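Local structure of abhydrolase domain-containing protein (Exiguobacterium antarcticum, 5H3H) at residues R50-G58 against T73-V81; G58-Y69 against D183-S192. The protein acts as an esterase of the alpha/beta hydrolase fold and is probably also able to form peracids, as a perhydrolase. One frame throughout, in Å; residues are numbered along the deposited sequence.

Overall arrangement
Both contacts gather around one chain segment, the run that leaves strand 50-54 and reaches helix 71-85, and their centres lie 13 Å apart. Contact 1 packs the strand and its exit against helix 71-85, inside the core of the alpha/beta hydrolase fold. Contact 2 sets the loop that follows against the start of helix 186-198. The order along the chain is 50-58, 58-69, 73-81, 183-192, so the loop of contact 2 lies between the two halves of contact 1. Gly58 belongs to both; Asp55 O to Ser62 OG and Arg57 NH2 to Thr67 O, both probable hydrogen bonds, join them further. Together they connect the central sheet with a helix whose Leu196 lines the ethaneperoxoic acid pocket.

Contact 1: residues R50-G58 against T73-V81; sequences RYIGVDYRG and TMASDINEV
Arg57 lies across helix 71-85 near its start and is tied to Asp77. Its CB carries CG into the position between backbone N and carbonyl carbon, and CG and CD then come near Asp77 OD2. A bend at chi3 (81°) turns the guanidinium side-on to the carboxylate. Arg57 NE donates to Asp77 OD2 at 2.7 Å, and Arg57 NH1 to Asp77 OD1 at 2.9 Å. Each oxygen offers its syn lone pair, and the two planes are only 6° apart, so the pair of bonds fixes the rotation of both groups. Thr73 CG2 lies over one guanidinium face, toward its rim, 3.5 Å from Arg57 NH1, while NH2 forms a salt bridge with Asp9 and a hydrogen bond with Thr67 O. A water accepts from Arg57 N and donates to Asp77 OD2, which probably adds to the stabilisation of the buried carboxylate's negative charge.

In the alpha/beta hydrolase fold this is a strand of the central sheet with the helix that follows it, the two running nearly antiparallel at 148° with axes 10.8 Å apart. The strand faces the helix with aliphatic groups: Val54 CG2 meets Ile78 CD1 at 3.9 Å, and its CG1 rests on the methyls of Val81. Beyond the strand, Met74 SD lies 5.0 Å from the Tyr56 ring centroid in an oblique Met-aromatic contact, and Ile78 CD1 approaches the ring edge near CE1. The hydroxyl of Tyr56 is hydrogen-bonded to His28 O, and its ring also touches Met97, a residue of the ethaneperoxoic acid pocket.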
ATOM      1  N   ARG B  50       4.509   5.690  24.280  1.00 25.41           N
ATOM      2  CA  ARG B  50       3.180   6.160  24.169  1.00 25.04           C
ATOM      3  C   ARG B  50       2.283   4.990  23.730  1.00 24.29           C
ATOM      4  O   ARG B  50       2.500   4.412  22.674  1.00 27.07           O
ATOM      5  CB  ARG B  50       3.152   7.262  23.158  1.00 25.33           C
ATOM      6  CG  ARG B  50       1.815   7.899  22.968  1.00 25.74           C
ATOM      7  CD  ARG B  50       1.973   9.016  21.970  1.00 26.25           C
ATOM      8  NE  ARG B  50       0.684   9.553  21.561  1.00 28.62           N
ATOM      9  CZ  ARG B  50       0.524  10.483  20.630  1.00 32.67           C
ATOM     10  NH1 ARG B  50       1.596  10.992  20.004  1.00 31.79           N
ATOM     11  NH2 ARG B  50      -0.709  10.899  20.284  1.00 30.43           N
ATOM     12  N   TYR B  51       1.288   4.681  24.559  1.00 24.19           N
ATOM     13  CA  TYR B  51       0.312   3.609  24.347  1.00 22.79           C
ATOM     14  C   TYR B  51      -0.845   4.137  23.523  1.00 22.04           C
ATOM     15  O   TYR B  51      -1.421   5.159  23.857  1.00 24.36           O
ATOM     16  CB  TYR B  51      -0.183   3.123  25.718  1.00 21.23           C
ATOM     17  CG  TYR B  51      -1.265   2.108  25.655  1.00 22.82           C
ATOM     18  CD1 TYR B  51      -0.988   0.754  25.373  1.00 21.72           C
ATOM     19  CD2 TYR B  51      -2.606   2.470  25.892  1.00 22.94           C
ATOM     20  CE1 TYR B  51      -1.998  -0.184  25.368  1.00 22.38           C
ATOM     21  CE2 TYR B  51      -3.614   1.512  25.851  1.00 20.97           C
ATOM     22  CZ  TYR B  51      -3.312   0.200  25.602  1.00 22.27           C
ATOM     23  OH  TYR B  51      -4.360  -0.743  25.529  1.00 20.41           O
ATOM     24  N   ILE B  52      -1.162   3.480  22.413  1.00 19.85           N
ATOM     25  CA  ILE B  52      -2.296   3.824  21.612  1.00 20.74           C
ATOM     26  C   ILE B  52      -3.141   2.540  21.499  1.00 19.51           C
ATOM     27  O   ILE B  52      -2.886   1.729  20.675  1.00 17.50           O
ATOM     28  CB  ILE B  52      -1.909   4.398  20.246  1.00 22.50           C
ATOM     29  CG1 ILE B  52      -1.178   5.753  20.389  1.00 27.33           C
ATOM     30  CG2 ILE B  52      -3.133   4.589  19.373  1.00 22.47           C
ATOM     31  CD1 ILE B  52       0.268   5.666  20.001  1.00 31.05           C
ATOM     32  N   GLY B  53      -4.145   2.392  22.356  1.00 20.90           N
ATOM     33  CA  GLY B  53      -4.968   1.171  22.367  1.00 19.29           C
ATOM     34  C   GLY B  53      -6.279   1.489  21.690  1.00 19.21           C
ATOM     35  O   GLY B  53      -7.048   2.286  22.234  1.00 24.52           O
ATOM     36  N   VAL B  54      -6.491   0.914  20.526  1.00 18.65           N
ATOM     37  CA  VAL B  54      -7.705   1.160  19.774  1.00 22.00           C
ATOM     38  C   VAL B  54      -8.829   0.223  20.223  1.00 22.57           C
ATOM     39  O   VAL B  54      -8.583  -1.003  20.449  1.00 20.74           O
ATOM     40  CB  VAL B  54      -7.527   1.060  18.265  1.00 25.75           C
ATOM     41  CG1 VAL B  54      -6.335   1.900  17.765  1.00 23.97           C
ATOM     42  CG2 VAL B  54      -7.396  -0.362  17.830  1.00 31.18           C
ATOM     43  N   ASP B  55     -10.038   0.763  20.396  1.00 21.65           N
ATOM     44  CA  ASP B  55     -11.236  -0.125  20.534  1.00 20.18           C
ATOM     45  C   ASP B  55     -11.822  -0.143  19.171  1.00 18.75           C
ATOM     46  O   ASP B  55     -12.176   0.941  18.693  1.00 20.72           O
ATOM     47  CB  ASP B  55     -12.282   0.432  21.511  1.00 19.81           C
ATOM     48  CG  ASP B  55     -11.865   0.373  22.987  1.00 21.26           C
ATOM     49  OD1 ASP B  55     -10.852  -0.276  23.353  1.00 23.78           O
ATOM     50  OD2 ASP B  55     -12.591   0.960  23.806  1.00 22.50           O
ATOM     51  N   TYR B  56     -11.942  -1.293  18.517  1.00 16.50           N
ATOM     52  CA  TYR B  56     -12.543  -1.321  17.203  1.00 20.82           C
ATOM     53  C   TYR B  56     -13.985  -0.896  17.311  1.00 19.71           C
ATOM     54  O   TYR B  56     -14.620  -0.988  18.400  1.00 19.92           O
ATOM     55  CB  TYR B  56     -12.531  -2.685  16.507  1.00 21.36           C
ATOM     56  CG  TYR B  56     -11.259  -3.409  16.550  1.00 23.66           C
ATOM     57  CD1 TYR B  56     -10.113  -2.910  15.952  1.00 25.16           C
ATOM     58  CD2 TYR B  56     -11.211  -4.671  17.108  1.00 23.78           C
ATOM     59  CE1 TYR B  56      -8.904  -3.624  16.010  1.00 24.11           C
ATOM     60  CE2 TYR B  56     -10.047  -5.384  17.155  1.00 22.41           C
ATOM     61  CZ  TYR B  56      -8.884  -4.864  16.633  1.00 23.77           C
ATOM     62  OH  TYR B  56      -7.777  -5.661  16.761  1.00 21.36           O
ATOM     63  N   ARG B  57     -14.524  -0.509  16.165  1.00 23.28           N
ATOM     64  CA  ARG B  57     -15.959  -0.408  16.057  1.00 22.08           C
ATOM     65  C   ARG B  57     -16.586  -1.695  16.618  1.00 20.73           C
ATOM     66  O   ARG B  57     -16.125  -2.787  16.351  1.00 20.05           O
ATOM     67  CB  ARG B  57     -16.469  -0.191  14.650  1.00 21.88           C
ATOM     68  CG  ARG B  57     -16.082  -1.170  13.599  1.00 24.16           C
ATOM     69  CD  ARG B  57     -16.792  -0.789  12.303  1.00 26.67           C
ATOM     70  NE  ARG B  57     -16.136   0.283  11.564  1.00 24.78           N
ATOM     71  CZ  ARG B  57     -16.681   0.927  10.525  1.00 27.19           C
ATOM     72  NH1 ARG B  57     -15.970   1.880   9.886  1.00 27.67           N
ATOM     73  NH2 ARG B  57     -17.925   0.659  10.124  1.00 24.04           N
ATOM     74  N   GLY B  58     -17.644  -1.504  17.368  1.00 22.56           N
ATOM     75  CA  GLY B  58     -18.373  -2.626  17.955  1.00 22.47           C
ATOM     76  C   GLY B  58     -17.915  -2.983  19.376  1.00 22.65           C
ATOM     77  O   GLY B  58     -18.571  -3.808  20.000  1.00 21.09           O
ATOM     78  N   THR B  73     -12.512  -2.891   5.934  1.00 22.19           N
ATOM     79  CA  THR B  73     -13.041  -1.713   6.641  1.00 23.17           C
ATOM     80  C   THR B  73     -12.328  -1.496   7.976  1.00 20.04           C
ATOM     81  O   THR B  73     -12.089  -0.407   8.374  1.00 23.52           O
ATOM     82  CB  THR B  73     -14.578  -1.831   6.941  1.00 25.70           C
ATOM     83  OG1 THR B  73     -15.332  -2.092   5.737  1.00 27.68           O
ATOM     84  CG2 THR B  73     -15.112  -0.540   7.558  1.00 27.65           C
ATOM     85  N   MET B  74     -12.070  -2.554   8.724  1.00 20.63           N
ATOM     86  CA  MET B  74     -11.360  -2.438  10.034  1.00 22.10           C
ATOM     87  C   MET B  74      -9.945  -1.850   9.894  1.00 21.33           C
ATOM     88  O   MET B  74      -9.518  -1.048  10.730  1.00 23.44           O
ATOM     89  CB  MET B  74     -11.222  -3.849  10.662  1.00 26.75           C
ATOM     90  CG  MET B  74     -12.524  -4.533  11.136  1.00 32.37           C
ATOM     91  SD  MET B  74     -13.236  -3.815  12.645  1.00 37.41           S
ATOM     92  CE  MET B  74     -14.079  -2.526  11.770  1.00 46.07           C
ATOM     93  N   ALA B  75      -9.230  -2.347   8.879  1.00 21.47           N
ATOM     94  CA  ALA B  75      -7.916  -1.855   8.519  1.00 23.75           C
ATOM     95  C   ALA B  75      -8.000  -0.380   8.107  1.00 24.59           C
ATOM     96  O   ALA B  75      -7.115   0.414   8.476  1.00 23.94           O
ATOM     97  CB  ALA B  75      -7.315  -2.681   7.408  1.00 24.21           C
ATOM     98  N   SER B  76      -9.080  -0.016   7.408  1.00 22.78           N
ATOM     99  CA  SER B  76      -9.346   1.420   7.086  1.00 23.79           C
ATOM    100  C   SER B  76      -9.482   2.245   8.352  1.00 23.29           C
ATOM    101  O   SER B  76      -8.963   3.371   8.410  1.00 22.40           O
ATOM    102  CB  SER B  76     -10.571   1.598   6.198  1.00 23.55           C
ATOM    103  OG  SER B  76     -10.747   2.972   5.939  1.00 25.89           O
ATOM    104  N   ASP B  77     -10.138   1.677   9.386  1.00 21.52           N
ATOM    105  CA  ASP B  77     -10.274   2.400  10.672  1.00 21.60           C
ATOM    106  C   ASP B  77      -8.935   2.587  11.289  1.00 20.36           C
ATOM    107  O   ASP B  77      -8.642   3.629  11.824  1.00 20.08           O
ATOM    108  CB  ASP B  77     -11.207   1.744  11.709  1.00 23.71           C
ATOM    109  CG  ASP B  77     -12.690   1.635  11.242  1.00 30.77           C
ATOM    110  OD1 ASP B  77     -13.117   2.351  10.317  1.00 27.44           O
ATOM    111  OD2 ASP B  77     -13.451   0.800  11.801  1.00 32.62           O
ATOM    112  N   ILE B  78      -8.080   1.572  11.214  1.00 20.26           N
ATOM    113  CA  ILE B  78      -6.728   1.753  11.762  1.00 21.65           C
ATOM    114  C   ILE B  78      -5.967   2.869  10.992  1.00 21.09           C
ATOM    115  O   ILE B  78      -5.283   3.644  11.624  1.00 19.68           O
ATOM    116  CB  ILE B  78      -5.913   0.471  11.771  1.00 22.24           C
ATOM    117  CG1 ILE B  78      -6.673  -0.600  12.615  1.00 22.51           C
ATOM    118  CG2 ILE B  78      -4.499   0.720  12.285  1.00 23.87           C
ATOM    119  CD1 ILE B  78      -7.253  -0.125  13.927  1.00 23.60           C
ATOM    120  N   ASN B  79      -6.142   2.919   9.686  1.00 22.90           N
ATOM    121  CA  ASN B  79      -5.526   3.976   8.865  1.00 24.01           C
ATOM    122  C   ASN B  79      -5.962   5.313   9.350  1.00 23.74           C
ATOM    123  O   ASN B  79      -5.134   6.175   9.578  1.00 26.45           O
ATOM    124  CB  ASN B  79      -5.835   3.818   7.383  1.00 25.57           C
ATOM    125  CG  ASN B  79      -5.183   4.915   6.523  1.00 28.75           C
ATOM    126  OD1 ASN B  79      -3.940   5.029   6.433  1.00 27.38           O
ATOM    127  ND2 ASN B  79      -6.019   5.748   5.922  1.00 28.91           N
ATOM    128  N   GLU B  80      -7.257   5.466   9.618  1.00 22.05           N
ATOM    129  CA  GLU B  80      -7.736   6.689  10.216  1.00 22.79           C
ATOM    130  C   GLU B  80      -7.114   7.024  11.571  1.00 21.39           C
ATOM    131  O   GLU B  80      -6.741   8.150  11.807  1.00 21.51           O
ATOM    132  CB  GLU B  80      -9.279   6.735  10.256  1.00 25.50           C
ATOM    133  CG  GLU B  80      -9.879   6.634   8.870  1.00 27.55           C
ATOM    134  CD  GLU B  80      -9.394   7.759   7.961  1.00 33.25           C
ATOM    135  OE1 GLU B  80      -9.320   8.926   8.472  1.00 33.20           O
ATOM    136  OE2 GLU B  80      -9.117   7.452   6.771  1.00 38.36           O
ATOM    137  N   VAL B  81      -6.958   6.053  12.451  1.00 21.13           N
ATOM    138  CA  VAL B  81      -6.371   6.318  13.738  1.00 21.24           C
ATOM    139  C   VAL B  81      -4.982   6.937  13.567  1.00 22.58           C
ATOM    140  O   VAL B  81      -4.681   7.983  14.141  1.00 23.70           O
ATOM    141  CB  VAL B  81      -6.242   5.015  14.618  1.00 22.92           C
ATOM    142  CG1 VAL B  81      -5.333   5.265  15.794  1.00 20.03           C
ATOM    143  CG2 VAL B  81      -7.622   4.517  15.107  1.00 25.13           C
TER
HETATM  144  O   HOH W   1     -12.466  -0.505  13.878  1.00 32.58           O

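Contact 2: residues G58-Y69 against D183-S192; sequences GYGKSDAPATGY and DASSHGTIQS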
ATOM      1  N   GLY B  58     -17.644  -1.504  17.368  1.00 22.56           N
ATOM      2  CA  GLY B  58     -18.373  -2.626  17.955  1.00 22.47           C
ATOM      3  C   GLY B  58     -17.915  -2.983  19.376  1.00 22.65           C
ATOM      4  O   GLY B  58     -18.571  -3.808  20.000  1.00 21.09           O
ATOM      5  N   TYR B  59     -16.774  -2.434  19.854  1.00 19.34           N
ATOM      6  CA  TYR B  59     -16.157  -2.903  21.098  1.00 20.53           C
ATOM      7  C   TYR B  59     -15.888  -1.765  21.989  1.00 21.97           C
ATOM      8  O   TYR B  59     -15.818  -0.621  21.514  1.00 21.67           O
ATOM      9  CB  TYR B  59     -14.862  -3.646  20.829  1.00 19.13           C
ATOM     10  CG  TYR B  59     -15.137  -4.846  19.962  1.00 20.47           C
ATOM     11  CD1 TYR B  59     -15.236  -4.711  18.590  1.00 19.26           C
ATOM     12  CD2 TYR B  59     -15.397  -6.083  20.510  1.00 18.51           C
ATOM     13  CE1 TYR B  59     -15.565  -5.772  17.775  1.00 20.39           C
ATOM     14  CE2 TYR B  59     -15.698  -7.162  19.702  1.00 19.94           C
ATOM     15  CZ  TYR B  59     -15.784  -7.031  18.370  1.00 21.79           C
ATOM     16  OH  TYR B  59     -16.068  -8.127  17.613  1.00 27.73           O
ATOM     17  N   GLY B  60     -15.777  -2.057  23.305  1.00 19.52           N
ATOM     18  CA  GLY B  60     -15.244  -1.071  24.230  1.00 20.18           C
ATOM     19  C   GLY B  60     -16.117   0.178  24.178  1.00 21.49           C
ATOM     20  O   GLY B  60     -17.312   0.067  24.211  1.00 21.36           O
ATOM     21  N   LYS B  61     -15.525   1.346  24.039  1.00 21.29           N
ATOM     22  CA  LYS B  61     -16.268   2.619  24.085  1.00 24.16           C
ATOM     23  C   LYS B  61     -16.576   3.185  22.682  1.00 25.93           C
ATOM     24  O   LYS B  61     -17.112   4.297  22.511  1.00 23.97           O
ATOM     25  CB  LYS B  61     -15.456   3.561  24.920  1.00 27.77           C
ATOM     26  CG  LYS B  61     -15.185   2.963  26.297  1.00 32.46           C
ATOM     27  CD  LYS B  61     -14.305   3.829  27.169  1.00 38.28           C
ATOM     28  CE  LYS B  61     -14.976   5.152  27.513  1.00 43.66           C
ATOM     29  NZ  LYS B  61     -16.431   5.061  27.885  1.00 44.29           N
ATOM     30  N   SER B  62     -16.261   2.410  21.663  1.00 24.92           N
ATOM     31  CA  SER B  62     -16.525   2.852  20.272  1.00 23.39           C
ATOM     32  C   SER B  62     -18.008   2.706  19.941  1.00 25.63           C
ATOM     33  O   SER B  62     -18.680   1.885  20.567  1.00 23.76           O
ATOM     34  CB  SER B  62     -15.660   2.065  19.317  1.00 22.65           C
ATOM     35  OG  SER B  62     -14.283   2.413  19.552  1.00 23.41           O
ATOM     36  N   ASP B  63     -18.482   3.467  18.943  1.00 23.79           N
ATOM     37  CA  ASP B  63     -19.761   3.221  18.256  1.00 24.87           C
ATOM     38  C   ASP B  63     -19.784   1.809  17.659  1.00 24.16           C
ATOM     39  O   ASP B  63     -18.730   1.258  17.285  1.00 21.99           O
ATOM     40  CB  ASP B  63     -20.012   4.215  17.067  1.00 28.74           C
ATOM     41  CG  ASP B  63     -20.135   5.702  17.492  1.00 34.31           C
ATOM     42  OD1 ASP B  63     -20.051   6.027  18.712  1.00 34.32           O
ATOM     43  OD2 ASP B  63     -20.276   6.545  16.553  1.00 30.54           O
ATOM     44  N   ALA B  64     -20.975   1.227  17.538  1.00 22.69           N
ATOM     45  CA  ALA B  64     -21.113  -0.127  16.990  1.00 22.62           C
ATOM     46  C   ALA B  64     -22.135  -0.017  15.846  1.00 23.66           C
ATOM     47  O   ALA B  64     -23.324  -0.234  16.032  1.00 22.35           O
ATOM     48  CB  ALA B  64     -21.556  -1.124  18.051  1.00 24.31           C
ATOM     49  N   PRO B  65     -21.681   0.387  14.671  1.00 23.16           N
ATOM     50  CA  PRO B  65     -22.559   0.368  13.507  1.00 24.60           C
ATOM     51  C   PRO B  65     -22.971  -1.028  13.065  1.00 23.89           C
ATOM     52  O   PRO B  65     -22.486  -2.061  13.573  1.00 25.57           O
ATOM     53  CB  PRO B  65     -21.677   1.007  12.414  1.00 27.12           C
ATOM     54  CG  PRO B  65     -20.313   0.585  12.780  1.00 24.95           C
ATOM     55  CD  PRO B  65     -20.275   0.659  14.281  1.00 23.93           C
ATOM     56  N   ALA B  66     -23.830  -1.051  12.050  1.00 26.20           N
ATOM     57  CA  ALA B  66     -24.437  -2.266  11.558  1.00 26.85           C
ATOM     58  C   ALA B  66     -23.444  -3.108  10.827  1.00 28.86           C
ATOM     59  O   ALA B  66     -23.461  -4.338  10.929  1.00 30.74           O
ATOM     60  CB  ALA B  66     -25.617  -1.913  10.655  1.00 29.36           C
ATOM     61  N   THR B  67     -22.493  -2.417  10.209  1.00 25.44           N
ATOM     62  CA  THR B  67     -21.644  -2.984   9.246  1.00 26.20           C
ATOM     63  C   THR B  67     -20.182  -2.504   9.381  1.00 24.69           C
ATOM     64  O   THR B  67     -19.847  -1.601  10.193  1.00 22.78           O
ATOM     65  CB  THR B  67     -22.248  -2.619   7.845  1.00 29.34           C
ATOM     66  OG1 THR B  67     -21.850  -3.607   6.921  1.00 33.60           O
ATOM     67  CG2 THR B  67     -21.843  -1.218   7.356  1.00 30.35           C
ATOM     68  N   GLY B  68     -19.329  -3.185   8.613  1.00 26.57           N
ATOM     69  CA  GLY B  68     -17.944  -2.830   8.423  1.00 27.62           C
ATOM     70  C   GLY B  68     -16.958  -3.568   9.307  1.00 28.43           C
ATOM     71  O   GLY B  68     -15.904  -3.032   9.593  1.00 28.32           O
ATOM     72  N   TYR B  69     -17.261  -4.819   9.662  1.00 27.08           N
ATOM     73  CA  TYR B  69     -16.413  -5.634  10.540  1.00 27.16           C
ATOM     74  C   TYR B  69     -15.426  -6.490   9.767  1.00 27.40           C
ATOM     75  O   TYR B  69     -14.592  -7.191  10.370  1.00 25.86           O
ATOM     76  CB  TYR B  69     -17.299  -6.444  11.523  1.00 26.36           C
ATOM     77  CG  TYR B  69     -18.082  -5.527  12.440  1.00 23.40           C
ATOM     78  CD1 TYR B  69     -17.556  -5.103  13.635  1.00 22.62           C
ATOM     79  CD2 TYR B  69     -19.303  -5.024  12.073  1.00 21.56           C
ATOM     80  CE1 TYR B  69     -18.239  -4.229  14.450  1.00 21.57           C
ATOM     81  CE2 TYR B  69     -19.976  -4.163  12.865  1.00 21.12           C
ATOM     82  CZ  TYR B  69     -19.460  -3.786  14.076  1.00 21.21           C
ATOM     83  OH  TYR B  69     -20.109  -2.896  14.891  1.00 19.50           O
ATOM     84  N   ASP B 183     -18.970  -6.306  27.646  1.00 21.47           N
ATOM     85  CA  ASP B 183     -19.072  -4.937  27.152  1.00 23.81           C
ATOM     86  C   ASP B 183     -19.216  -4.794  25.646  1.00 20.24           C
ATOM     87  O   ASP B 183     -19.789  -3.816  25.165  1.00 20.85           O
ATOM     88  CB  ASP B 183     -17.812  -4.141  27.595  1.00 31.01           C
ATOM     89  CG  ASP B 183     -17.785  -2.728  27.039  1.00 38.80           C
ATOM     90  OD1 ASP B 183     -18.410  -1.817  27.628  1.00 47.25           O
ATOM     91  OD2 ASP B 183     -17.178  -2.525  25.973  1.00 47.13           O
ATOM     92  N   ALA B 184     -18.700  -5.727  24.903  1.00 17.41           N
ATOM     93  CA  ALA B 184     -18.756  -5.692  23.487  1.00 21.38           C
ATOM     94  C   ALA B 184     -20.229  -5.653  23.006  1.00 21.03           C
ATOM     95  O   ALA B 184     -21.148  -6.218  23.636  1.00 18.50           O
ATOM     96  CB  ALA B 184     -18.029  -6.883  22.931  1.00 20.85           C
ATOM     97  N   SER B 185     -20.467  -4.912  21.937  1.00 19.28           N
ATOM     98  CA  SER B 185     -21.766  -4.992  21.273  1.00 20.50           C
ATOM     99  C   SER B 185     -22.053  -6.453  20.801  1.00 18.94           C
ATOM    100  O   SER B 185     -21.179  -7.113  20.273  1.00 18.03           O
ATOM    101  CB  SER B 185     -21.792  -4.039  20.064  1.00 22.12           C
ATOM    102  OG  SER B 185     -20.971  -4.525  18.987  1.00 21.36           O
ATOM    103  N   SER B 186     -23.276  -6.944  20.984  1.00 19.98           N
ATOM    104  CA  SER B 186     -23.616  -8.286  20.510  1.00 22.80           C
ATOM    105  C   SER B 186     -23.435  -8.398  19.002  1.00 20.52           C
ATOM    106  O   SER B 186     -22.933  -9.411  18.504  1.00 20.33           O
ATOM    107  CB  SER B 186     -25.062  -8.635  20.870  1.00 21.44           C
ATOM    108  OG  SER B 186     -25.907  -7.539  20.537  1.00 23.58           O
ATOM    109  N   HIS B 187     -23.792  -7.317  18.295  1.00 20.58           N
ATOM    110  CA  HIS B 187     -23.876  -7.387  16.823  1.00 21.13           C
ATOM    111  C   HIS B 187     -22.486  -7.240  16.193  1.00 20.58           C
ATOM    112  O   HIS B 187     -22.191  -7.891  15.203  1.00 19.36           O
ATOM    113  CB  HIS B 187     -24.838  -6.412  16.264  1.00 21.61           C
ATOM    114  CG  HIS B 187     -24.641  -5.024  16.749  1.00 20.34           C
ATOM    115  ND1 HIS B 187     -24.178  -4.029  15.922  1.00 22.83           N
ATOM    116  CD2 HIS B 187     -24.717  -4.480  17.979  1.00 18.45           C
ATOM    117  CE1 HIS B 187     -24.104  -2.903  16.595  1.00 19.25           C
ATOM    118  NE2 HIS B 187     -24.440  -3.140  17.843  1.00 23.01           N
ATOM    119  N   GLY B 188     -21.620  -6.437  16.792  1.00 19.31           N
ATOM    120  CA  GLY B 188     -20.196  -6.455  16.392  1.00 20.32           C
ATOM    121  C   GLY B 188     -19.522  -7.791  16.606  1.00 20.95           C
ATOM    122  O   GLY B 188     -18.810  -8.279  15.736  1.00 19.41           O
ATOM    123  N   THR B 189     -19.755  -8.381  17.785  1.00 20.27           N
ATOM    124  CA  THR B 189     -19.235  -9.678  18.098  1.00 19.50           C
ATOM    125  C   THR B 189     -19.638 -10.655  16.990  1.00 20.40           C
ATOM    126  O   THR B 189     -18.788 -11.369  16.491  1.00 20.34           O
ATOM    127  CB  THR B 189     -19.696 -10.158  19.476  1.00 21.30           C
ATOM    128  OG1 THR B 189     -19.167  -9.281  20.470  1.00 25.28           O
ATOM    129  CG2 THR B 189     -19.285 -11.590  19.760  1.00 20.40           C
ATOM    130  N   ILE B 190     -20.902 -10.648  16.583  1.00 19.74           N
ATOM    131  CA  ILE B 190     -21.325 -11.552  15.489  1.00 22.46           C
ATOM    132  C   ILE B 190     -20.641 -11.262  14.142  1.00 20.12           C
ATOM    133  O   ILE B 190     -20.069 -12.153  13.534  1.00 22.30           O
ATOM    134  CB  ILE B 190     -22.846 -11.544  15.362  1.00 22.75           C
ATOM    135  CG1 ILE B 190     -23.421 -12.308  16.583  1.00 24.77           C
ATOM    136  CG2 ILE B 190     -23.306 -12.065  14.019  1.00 21.26           C
ATOM    137  CD1 ILE B 190     -24.868 -12.005  16.820  1.00 26.14           C
ATOM    138  N   GLN B 191     -20.738 -10.032  13.674  1.00 20.54           N
ATOM    139  CA  GLN B 191     -20.135  -9.622  12.397  1.00 24.04           C
ATOM    140  C   GLN B 191     -18.612  -9.864  12.333  1.00 23.25           C
ATOM    141  O   GLN B 191     -18.108 -10.342  11.299  1.00 23.70           O
ATOM    142  CB  GLN B 191     -20.472  -8.147  12.073  1.00 26.29           C
ATOM    143  CG  GLN B 191     -21.973  -7.779  11.944  1.00 32.71           C
ATOM    144  CD  GLN B 191     -22.745  -8.544  10.889  1.00 36.01           C
ATOM    145  OE1 GLN B 191     -23.079  -9.728  11.049  1.00 41.07           O
ATOM    146  NE2 GLN B 191     -23.052  -7.871   9.819  1.00 41.82           N
ATOM    147  N   SER B 192     -17.876  -9.677  13.439  1.00 23.26           N
ATOM    148  CA  SER B 192     -16.440  -9.981  13.452  1.00 20.71           C
ATOM    149  C   SER B 192     -16.152 -11.453  13.419  1.00 21.54           C
ATOM    150  O   SER B 192     -15.139 -11.838  12.849  1.00 19.83           O
ATOM    151  CB  SER B 192     -15.723  -9.426  14.680  1.00 23.30           C
ATOM    152  OG  SER B 192     -15.824  -8.029  14.810  1.00 21.71           O
TER
HETATM  153  O   HOH W   2     -19.108  -1.929  23.378  1.00 26.41           O
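Gly58 O is gripped twice by Ser185. Ser185 OG donates to Gly58 O at 2.7 Å in the carbonyl plane, on a lone pair, and the backbone N of Ser185 donates to the same oxygen at 2.9 Å, tilted from that plane. Next to this pair the Tyr69 ring lies against the first two turns of the helix: Gly188 CA sits over one face, 3.9 Å from the centroid, in a CH-pi contact, and Gln191 CB comes within 3.3 Å of Tyr69 CD2. Tyr59 reaches in with its tip, its OH sharing a 2.8 Å hydrogen bond with Ser192 OG, which lies at the edge of the ring, while CD2 packs on the Ala184 methyl.

Here the loop between strand 50-54 and helix 71-85 meets the start of helix 186-198, part of the helical insertion between strands 114-120 and 211-217, probably the cap usual in alpha/beta hydrolases. Ser185 is the N-cap of this helix: its OG, placed between backbone N and carbonyl carbon (chi1 72°), accepts from Gly188 N, so one hydroxyl caps the helix and holds the loop. Close approach at Gly58 and Gly188 depends on their lack of side chains, since a CB on either would run into the Tyr69 ring or the Ser185 hydroxyl. In the second shell, Tyr69 OH donates to Pro65 O at 2.8 Å, which fixes the ring against its own loop. An alanine in place of Tyr69 is likely to open a gap over Gly188 and beside Gln191, and to leave Pro65 O without this donor.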